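Local coordinates for uncharacterized protein Q9I3C8_PSEAE (Pseudomonas aeruginosa, PDB 3F1T) that probably acts as a hotdog-fold acyl-CoA thioesterase, perhaps hydrolysing 1,4-dihydroxy-2-naphthoyl-CoA, although its true substrate is uncertain, at residues B[42-47]-B[52-57]. Numbering follows the deposited sequence.
Sequences SQAIIG and GVVHGG
Ile-46 lies obliquely across the side chain of His-55, its CB 3.9 Å from the histidine CB and its CD1 3.7 Å from ND1. Because CG1 is set anti to the backbone N (chi1 -167°) and the chain runs on extended, the isoleucine reaches the imidazole with its terminal methyl, while CG2 stays near the histidine CA and Val-53 CG1. In the second subunit, Ile-80 packs on Ile-46 and Leu-17 on His-55. Ile-45 turns its CD1 onto the backbone of Gly-52, 3.5 Å from its C; separately, Ala-44 CB meets Val-54 CG1.

Two backbone bonds, flanking a single backbone bridge between Ile-45 and Val-54, tie the segments together. His-55 N donates to Ala-44 O at 2.9 Å, almost straight at 170°, and Ile-46 N gives a more bent bond to Val-53 O at 3.1 Å. That same carbonyl oxygen also receives a CA-H...O contact from Ile-45. A water hydrogen-bonded to Ile-46 O continues the link, more weakly, to Val-53 N.

His-55 is the N-cap residue of helix 56-70, and Gly-57 N lies over the centre of one ring face. The bridge thus draws the loop after strand 34-39 against the entry to this helix, the central helix of the hotdog fold, where Ala-44 rests on Ala-58 and Val-54 on Ile-59.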
loop_
_atom_site.group_PDB
_atom_site.type_symbol
_atom_site.label_atom_id
_atom_site.label_comp_id
_atom_site.label_asym_id
_atom_site.label_seq_id
_atom_site.Cartn_x
_atom_site.Cartn_y
_atom_site.Cartn_z
ATOM N N SER B 42 -1.409 22.356 -17.697
ATOM C CA SER B 42 -2.611 22.946 -18.275
ATOM C C SER B 42 -3.677 21.899 -18.572
ATOM O O SER B 42 -4.862 22.206 -18.616
ATOM C CB SER B 42 -2.276 23.710 -19.556
ATOM O OG SER B 42 -1.494 22.907 -20.427
ATOM N N GLN B 43 -3.262 20.645 -18.686
ATOM C CA GLN B 43 -4.155 19.586 -19.157
ATOM C C GLN B 43 -4.868 18.842 -18.020
ATOM O O GLN B 43 -5.743 18.010 -18.267
ATOM C CB GLN B 43 -3.385 18.619 -20.062
ATOM C CG GLN B 43 -2.902 19.280 -21.358
ATOM C CD GLN B 43 -4.053 19.741 -22.238
ATOM O OE1 GLN B 43 -4.417 20.922 -22.249
ATOM N NE2 GLN B 43 -4.662 18.798 -22.951
ATOM N N ALA B 44 -4.592 19.252 -16.781
ATOM C CA ALA B 44 -5.044 18.509 -15.607
ATOM C C ALA B 44 -5.578 19.414 -14.499
ATOM O O ALA B 44 -5.599 19.013 -13.341
ATOM C CB ALA B 44 -3.933 17.649 -15.079
ATOM N N ILE B 45 -5.897 20.663 -14.836
ATOM C CA ILE B 45 -6.358 21.632 -13.835
ATOM C C ILE B 45 -7.692 21.194 -13.257
ATOM O O ILE B 45 -8.580 20.750 -13.985
ATOM C CB ILE B 45 -6.555 23.046 -14.428
ATOM C CG1 ILE B 45 -5.256 23.570 -15.044
ATOM C CG2 ILE B 45 -7.052 23.997 -13.355
ATOM C CD1 ILE B 45 -4.118 23.652 -14.063
ATOM N N ILE B 46 -7.847 21.378 -11.944
ATOM C CA ILE B 46 -9.131 21.156 -11.298
ATOM C C ILE B 46 -9.587 22.438 -10.597
ATOM O O ILE B 46 -8.762 23.142 -9.998
ATOM C CB ILE B 46 -9.060 19.968 -10.304
ATOM C CG1 ILE B 46 -10.462 19.522 -9.871
ATOM C CG2 ILE B 46 -8.176 20.311 -9.101
ATOM C CD1 ILE B 46 -10.432 18.685 -8.578
ATOM N N GLY B 47 -10.852 22.827 -10.834
ATOM C CA GLY B 47 -11.266 24.212 -10.605
ATOM C C GLY B 47 -10.818 25.152 -11.717
ATOM O O GLY B 47 -10.727 24.752 -12.887
ATOM N N GLY B 52 -4.002 27.156 -11.735
ATOM C CA GLY B 52 -2.867 26.282 -12.049
ATOM C C GLY B 52 -2.719 25.040 -11.181
ATOM O O GLY B 52 -1.649 24.427 -11.146
ATOM N N VAL B 53 -3.789 24.655 -10.489
ATOM C CA VAL B 53 -3.746 23.500 -9.592
ATOM C C VAL B 53 -3.991 22.183 -10.335
ATOM O O VAL B 53 -4.998 22.015 -11.027
ATOM C CB VAL B 53 -4.743 23.635 -8.414
ATOM C CG1 VAL B 53 -4.721 22.382 -7.547
ATOM C CG2 VAL B 53 -4.415 24.868 -7.578
ATOM N N VAL B 54 -3.051 21.254 -10.185
ATOM C CA VAL B 54 -3.142 19.942 -10.817
ATOM C C VAL B 54 -3.964 18.957 -9.982
ATOM O O VAL B 54 -3.731 18.788 -8.781
ATOM C CB VAL B 54 -1.741 19.350 -11.078
ATOM C CG1 VAL B 54 -1.840 17.878 -11.441
ATOM C CG2 VAL B 54 -1.036 20.141 -12.168
ATOM N N HIS B 55 -4.892 18.277 -10.648
ATOM C CA HIS B 55 -5.703 17.248 -10.029
ATOM C C HIS B 55 -4.862 16.021 -9.636
ATOM O O HIS B 55 -4.130 15.456 -10.467
ATOM C CB HIS B 55 -6.828 16.850 -10.986
ATOM C CG HIS B 55 -7.695 15.746 -10.473
ATOM N ND1 HIS B 55 -8.224 15.747 -9.200
ATOM C CD2 HIS B 55 -8.169 14.628 -11.079
ATOM C CE1 HIS B 55 -8.916 14.634 -9.014
ATOM N NE2 HIS B 55 -8.900 13.940 -10.140
ATOM N N GLY B 56 -5.071 15.542 -8.409
ATOM C CA GLY B 56 -4.378 14.360 -7.907
ATOM C C GLY B 56 -4.551 13.148 -8.795
ATOM O O GLY B 56 -3.630 12.358 -8.951
ATOM N N GLY B 57 -5.744 12.968 -9.354
ATOM C CA GLY B 57 -6.007 11.809 -10.215
ATOM C C GLY B 57 -5.227 11.816 -11.517
ATOM O O GLY B 57 -4.983 10.768 -12.107
HETATM O O HOH W 1 -7.070 25.353 -9.997
#